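Transmembrane protein (Bartonella henselae, PDB 3PAM) probably serves as the oligopeptide-binding component of an ABC-type transport system, as a family 5 extracellular solute-binding protein, here represented by one crystallised domain. Local coordinates at residues Q136-E139 with E140-V143; L145-Q148 with S149-S152; N192-I195 with N196-S200. All blocks are in the same frame, centred on the assembly; numbering follows the deposited sequence. Where two conformers were deposited one is given.

How the interactions relate
Interactions 1 and 2 lie in series on one helix, 138-152, which is the crossover of the beta-alpha-beta unit between strands 130-135 and 157-162. Interaction 1 starts the helix by capping, and interaction 2 packs Leu151 on the Phe147 ring along its last turns; their centres are about 13 Å apart. Interaction 3 belongs to the short helix 193-198, and its centre is about 27 Å from that of interaction 1 and 31 Å from that of interaction 2, on the opposite side of the chain's centre from the latter. Its nearest atoms are about 15 Å from those of interaction 1. An ethanol, probably from the crystallisation liquor, lies beside Trp198 in interaction 3.

Interaction 1: residues Q136-E139 with E140-V143; sequences QSLE and EEKV
Ser137 O is gripped by two successive N-H groups of the first helical turn. Glu141 N gives it a sound bond of 2.9 Å, while Glu140 N, although also 2.9 Å from Ser137 O, comes at a poor angle and binds it weakly. Ser137 is the N-cap of helix 138-152, and its hydroxyl takes part too: Glu140 N lies 3.4 Å from Ser137 OG, a weak capping bond. With chi1 at 82°, OG sits between the serine's own backbone N and carbonyl carbon, facing the start of the helix. A short hydroxyl suits this place because it offers a second, weak acceptor to an amide of the first turn, which lacks a preceding helical turn to bind.

Ser137 and Glu140 have the spacing of a capping box, yet the carboxylate here takes the amide one residue earlier. Gln136 N donates to Glu140 OE1 at 3.2 Å, almost straight at 169° but from above the carboxylate plane, 46° out of it. The glutamate chain runs extended beyond CG and crosses the Gln136 side chain obliquely, Gln136 CG lying 3.4 Å from Glu140 OE1; the amide and carboxylate planes are nearly parallel. The other oxygen, Glu140 OE2, forms a salt bridge with Lys183 on strand 179-184.

Regular helix bonding follows, with Lys142 N to Leu138 O at 3.0 Å. On the inner side Val143 rests on Leu255 and Tyr256 of strand 252-257, where a compact branched side chain fits. A carboxylate near the positive end of the helix dipole, paired with Lys183 and the backbone N-H of Gln136, would be expected to stay ionised although Glu140 is buried, tying the helix start to the strand that carries the lysine.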
# COMPACT_ATOMS: atom_id res chain seq x y z
N GLN A 136 8.44 9.96 11.94
CA GLN A 136 9.11 11.24 12.17
C GLN A 136 8.41 12.11 13.20
O GLN A 136 9.09 12.85 13.91
CB GLN A 136 9.32 12.01 10.85
CG GLN A 136 8.12 12.07 9.90
CD GLN A 136 8.45 12.83 8.62
OE1 GLN A 136 9.61 12.92 8.21
NE2 GLN A 136 7.43 13.42 7.99
N SER A 137 7.08 12.01 13.29
CA SER A 137 6.28 12.91 14.13
C SER A 137 5.37 12.18 15.13
O SER A 137 4.97 11.03 14.89
CB SER A 137 5.46 13.85 13.26
OG SER A 137 4.27 13.21 12.83
N LEU A 138 5.02 12.85 16.23
CA LEU A 138 4.14 12.29 17.26
C LEU A 138 2.80 11.79 16.74
O LEU A 138 2.25 10.84 17.27
CB LEU A 138 3.88 13.32 18.35
CG LEU A 138 4.70 13.41 19.64
CD1 LEU A 138 6.04 12.66 19.61
CD2 LEU A 138 4.89 14.90 19.99
N GLU A 139 2.29 12.44 15.70
CA GLU A 139 1.02 12.06 15.10
C GLU A 139 1.18 10.73 14.35
O GLU A 139 0.25 9.93 14.29
CB GLU A 139 0.53 13.16 14.15
CG GLU A 139 -0.94 12.98 13.73
CD GLU A 139 -1.33 13.82 12.51
OE1 GLU A 139 -0.92 13.46 11.37
OE2 GLU A 139 -2.06 14.82 12.69
N GLU A 140 2.36 10.52 13.76
CA GLU A 140 2.61 9.28 13.03
C GLU A 140 2.80 8.18 14.05
O GLU A 140 2.29 7.07 13.88
CB GLU A 140 3.85 9.39 12.14
CG GLU A 140 3.72 10.38 10.97
CD GLU A 140 4.84 10.28 9.95
OE1 GLU A 140 5.85 9.56 10.18
OE2 GLU A 140 4.72 10.96 8.90
N GLU A 141 3.51 8.52 15.13
CA GLU A 141 3.78 7.54 16.18
C GLU A 141 2.47 7.01 16.74
O GLU A 141 2.31 5.81 16.85
CB GLU A 141 4.63 8.15 17.28
CG GLU A 141 4.78 7.29 18.51
CD GLU A 141 5.52 8.01 19.61
OE1 GLU A 141 5.03 9.07 20.10
OE2 GLU A 141 6.60 7.51 19.99
N LYS A 142 1.53 7.91 17.03
CA LYS A 142 0.20 7.46 17.48
C LYS A 142 -0.42 6.48 16.49
O LYS A 142 -0.92 5.43 16.90
CB LYS A 142 -0.75 8.62 17.72
CG LYS A 142 -0.50 9.47 18.97
CD LYS A 142 -1.44 10.66 18.96
CE LYS A 142 -1.39 11.47 20.26
NZ LYS A 142 -0.05 12.11 20.47
N VAL A 143 -0.39 6.80 15.20
CA VAL A 143 -1.03 5.95 14.19
C VAL A 143 -0.31 4.60 14.07
O VAL A 143 -0.95 3.55 13.94
CB VAL A 143 -1.09 6.64 12.79
CG1 VAL A 143 -1.61 5.68 11.71
CG2 VAL A 143 -1.96 7.87 12.84

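Interaction 2: residues L145-Q148 with S149-S152; sequences LAFQ and SNLS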
# COMPACT_ATOMS: atom_id res chain seq x y z
N LEU A 145 1.39 3.19 16.42
CA LEU A 145 1.18 2.47 17.68
C LEU A 145 -0.17 1.78 17.68
O LEU A 145 -0.30 0.67 18.19
CB LEU A 145 1.29 3.43 18.86
CG LEU A 145 2.69 3.86 19.29
CD1 LEU A 145 2.60 5.04 20.24
CD2 LEU A 145 3.43 2.67 19.94
N ALA A 146 -1.16 2.43 17.08
CA ALA A 146 -2.46 1.79 16.86
C ALA A 146 -2.33 0.60 15.90
O ALA A 146 -2.94 -0.44 16.11
CB ALA A 146 -3.44 2.82 16.30
N PHE A 147 -1.53 0.74 14.85
CA PHE A 147 -1.27 -0.38 13.94
C PHE A 147 -0.60 -1.52 14.71
O PHE A 147 -0.98 -2.67 14.55
CB PHE A 147 -0.44 0.06 12.73
CG PHE A 147 -0.40 -0.94 11.60
CD1 PHE A 147 -1.40 -1.88 11.41
CD2 PHE A 147 0.64 -0.90 10.69
CE1 PHE A 147 -1.32 -2.79 10.34
CE2 PHE A 147 0.70 -1.80 9.62
CZ PHE A 147 -0.27 -2.74 9.45
N GLN A 148 0.36 -1.17 15.56
CA GLN A 148 1.09 -2.15 16.37
C GLN A 148 0.14 -3.08 17.13
O GLN A 148 0.29 -4.30 17.10
CB GLN A 148 2.05 -1.45 17.34
CG GLN A 148 2.70 -2.37 18.39
CD GLN A 148 3.67 -1.62 19.27
OE1 GLN A 148 4.88 -1.78 19.16
NE2 GLN A 148 3.14 -0.76 20.14
N SER A 149 -0.86 -2.47 17.78
CA SER A 149 -1.90 -3.18 18.52
C SER A 149 -2.73 -4.15 17.66
O SER A 149 -3.03 -5.27 18.08
CB SER A 149 -2.81 -2.17 19.20
OG SER A 149 -4.05 -2.77 19.51
N ASN A 150 -3.15 -3.68 16.49
CA ASN A 150 -3.81 -4.54 15.51
C ASN A 150 -2.94 -5.77 15.16
O ASN A 150 -3.46 -6.87 15.05
CB ASN A 150 -4.15 -3.76 14.24
CG ASN A 150 -4.97 -2.52 14.51
OD1 ASN A 150 -5.61 -2.40 15.55
ND2 ASN A 150 -4.98 -1.59 13.56
N LEU A 151 -1.64 -5.57 15.00
CA LEU A 151 -0.76 -6.61 14.49
C LEU A 151 -0.41 -7.62 15.57
O LEU A 151 -0.23 -8.81 15.26
CB LEU A 151 0.53 -6.03 13.88
CG LEU A 151 0.43 -5.18 12.62
CD1 LEU A 151 1.73 -4.36 12.43
CD2 LEU A 151 0.11 -6.01 11.38
N SER A 152 -0.34 -7.14 16.81
CA SER A 152 -0.07 -7.97 17.98
C SER A 152 -1.11 -9.08 18.12
O SER A 152 -0.80 -10.19 18.55
CB SER A 152 -0.05 -7.10 19.24
OG SER A 152 0.49 -7.80 20.35
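The Phe147 ring carries Leu151 on one face: Leu151 CD1 stands 3.8 Å from the centroid of the Phe147 ring and only 4° off its normal, a CH-pi contact over the centre. Near the ring plane, at an edge, lies the end of the Asn150 side chain, whose amide orientation is doubtful. The Phe147-Leu151 pair, i to i+4, belongs to the last turns of helix 138-152, the crossover helix of a beta-alpha-beta unit between strands 130-135 and 157-162.

The two branches of the leucine divide the ring between them. Leu151 CD2 meets the rim, 3.7 Å from Phe147 CE1, while CD1 takes the middle. The phenyl group is placed by a chi1 of -167°, which sets its CG opposite the backbone N and beside the carbonyl carbon; in Leu151 a chi1 of -66° puts CG on the side of the Phe147 ring, Leu151 CG itself lying 3.7 Å from Phe147 CE1. A flat ring and a forked aliphatic chain, both without polar atoms, suit the buried side of a helix that packs on a sheet. There Phe147 touches Ile133, meets the ring of Phe8 with planes inclined, and forms an edge-to-face pair with Phe30; Leu151 reaches Phe131 and Ala158.

Ala146 is small enough for helix 32-38 to approach, through Trp34 and Val35. Ser149 and Ser152 lie on the exposed side, where short polar groups are at ease. Backbone bonding keeps the helical register up to its end: Ser149 N binds Leu145 O at 3.2 Å and Asn150 N binds Ala146 O at 3.3 Å. Leu151 N divides its bond between Phe147 O, at 3.0 Å, and, weakly, Gln148 O; Gln148 O also accepts Ser152 N at 2.9 Å.

Interaction 3: residues N192-I195 with N196-S200; sequences NEQI and NRWSS
Gln194, Arg197 and Trp198 share one water. It donates to Gln194 OE1 at 2.7 Å and accepts from Arg197 NH1 at 3.1 Å and Trp198 NE1 at 3.0 Å, lying in plane at the edges of guanidinium and indole. An amide suits the first position, offering an acceptor here and a donor at its other end: Gln194 NE2 binds Glu193 OE2 at 3.0 Å, from above the carboxylate plane. A bend at chi2 (-51°) brings the Gln194 amide alongside the indole, with OE1 at the ring edge.

In packing, Glu193 CG lies over one guanidinium face of Arg197, toward its rim, with the carboxylate plane perpendicular.

Backbone bonds, and one from a side chain, close the helix. Trp198 N donates to Gln194 O at 2.9 Å. Ile195 O accepts two donors from opposite faces of its plane, Ser199 N at 3.2 Å and Ser199 OG at 2.7 Å, the hydroxyl doubling the last helical bond.

Arg197 NH2 adds a weak hydrogen bond to Lys185 O, just past strand 179-184. Helix 193-198 rests on two others: Ile195 and Trp198 touch Ile223 and Ile219 of helix 217-228, while Gln194 and Trp198 reach Leu242 and Leu246 of helix 232-249.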
# COMPACT_ATOMS: atom_id res chain seq x y z
N ASN A 192 5.85 12.48 -15.81
CA ASN A 192 7.17 11.86 -15.66
C ASN A 192 7.52 11.50 -14.23
O ASN A 192 8.36 10.64 -14.00
CB ASN A 192 8.27 12.80 -16.18
CG ASN A 192 8.29 12.91 -17.69
OD1 ASN A 192 7.58 12.17 -18.38
ND2 ASN A 192 9.09 13.84 -18.21
N GLU A 193 6.91 12.18 -13.26
CA GLU A 193 7.22 11.87 -11.86
C GLU A 193 6.84 10.43 -11.52
O GLU A 193 7.36 9.88 -10.55
CB GLU A 193 6.58 12.88 -10.89
CG GLU A 193 5.10 12.69 -10.62
CD GLU A 193 4.26 13.00 -11.82
OE1 GLU A 193 4.82 13.52 -12.82
OE2 GLU A 193 3.04 12.73 -11.78
N GLN A 194 5.96 9.82 -12.32
CA GLN A 194 5.51 8.45 -12.08
C GLN A 194 6.69 7.50 -12.16
O GLN A 194 6.75 6.54 -11.39
CB GLN A 194 4.41 8.01 -13.07
CG GLN A 194 3.04 8.73 -12.95
CD GLN A 194 2.50 8.74 -11.54
OE1 GLN A 194 2.40 7.68 -10.90
NE2 GLN A 194 2.17 9.91 -11.04
N ILE A 195 7.63 7.76 -13.07
CA ILE A 195 8.79 6.90 -13.25
C ILE A 195 9.63 6.85 -11.98
O ILE A 195 10.12 5.78 -11.61
CB ILE A 195 9.70 7.36 -14.43
CG1 ILE A 195 8.87 7.67 -15.68
CG2 ILE A 195 10.80 6.32 -14.74
CD1 ILE A 195 9.70 8.34 -16.82
N ASN A 196 9.83 8.01 -11.35
CA ASN A 196 10.55 8.12 -10.09
C ASN A 196 9.83 7.40 -8.93
O ASN A 196 10.46 6.88 -8.02
CB ASN A 196 10.73 9.61 -9.76
CG ASN A 196 11.76 9.86 -8.69
OD1 ASN A 196 12.74 9.13 -8.56
ND2 ASN A 196 11.54 10.91 -7.91
N ARG A 197 8.51 7.33 -8.99
CA ARG A 197 7.75 6.70 -7.90
C ARG A 197 7.63 5.18 -8.01
O ARG A 197 7.75 4.47 -7.01
CB ARG A 197 6.34 7.28 -7.83
CG ARG A 197 6.28 8.77 -7.69
CD ARG A 197 4.84 9.25 -7.78
NE ARG A 197 4.69 10.59 -7.21
CZ ARG A 197 3.54 11.24 -7.11
NH1 ARG A 197 2.39 10.69 -7.53
NH2 ARG A 197 3.52 12.45 -6.58
N TRP A 198 7.38 4.68 -9.21
CA TRP A 198 6.94 3.29 -9.36
C TRP A 198 7.76 2.42 -10.29
O TRP A 198 7.56 1.21 -10.29
CB TRP A 198 5.51 3.25 -9.88
CG TRP A 198 4.55 3.92 -8.98
CD1 TRP A 198 3.90 5.07 -9.22
CD2 TRP A 198 4.17 3.50 -7.68
NE1 TRP A 198 3.11 5.40 -8.16
CE2 TRP A 198 3.25 4.45 -7.19
CE3 TRP A 198 4.50 2.39 -6.88
CZ2 TRP A 198 2.65 4.34 -5.93
CZ3 TRP A 198 3.91 2.28 -5.65
CH2 TRP A 198 2.99 3.25 -5.18
N SER A 199 8.65 3.00 -11.08
CA SER A 199 9.31 2.22 -12.12
C SER A 199 10.33 1.30 -11.46
O SER A 199 10.86 1.61 -10.39
CB SER A 199 9.99 3.12 -13.14
OG SER A 199 11.24 3.53 -12.61
N SER A 200 10.60 0.19 -12.13
CA SER A 200 11.48 -0.85 -11.60
C SER A 200 12.92 -0.36 -11.50
O SER A 200 13.64 -0.71 -10.55
CB SER A 200 11.44 -2.07 -12.51
OG SER A 200 11.73 -1.65 -13.82
O HOH W 1 1.38 7.88 -8.39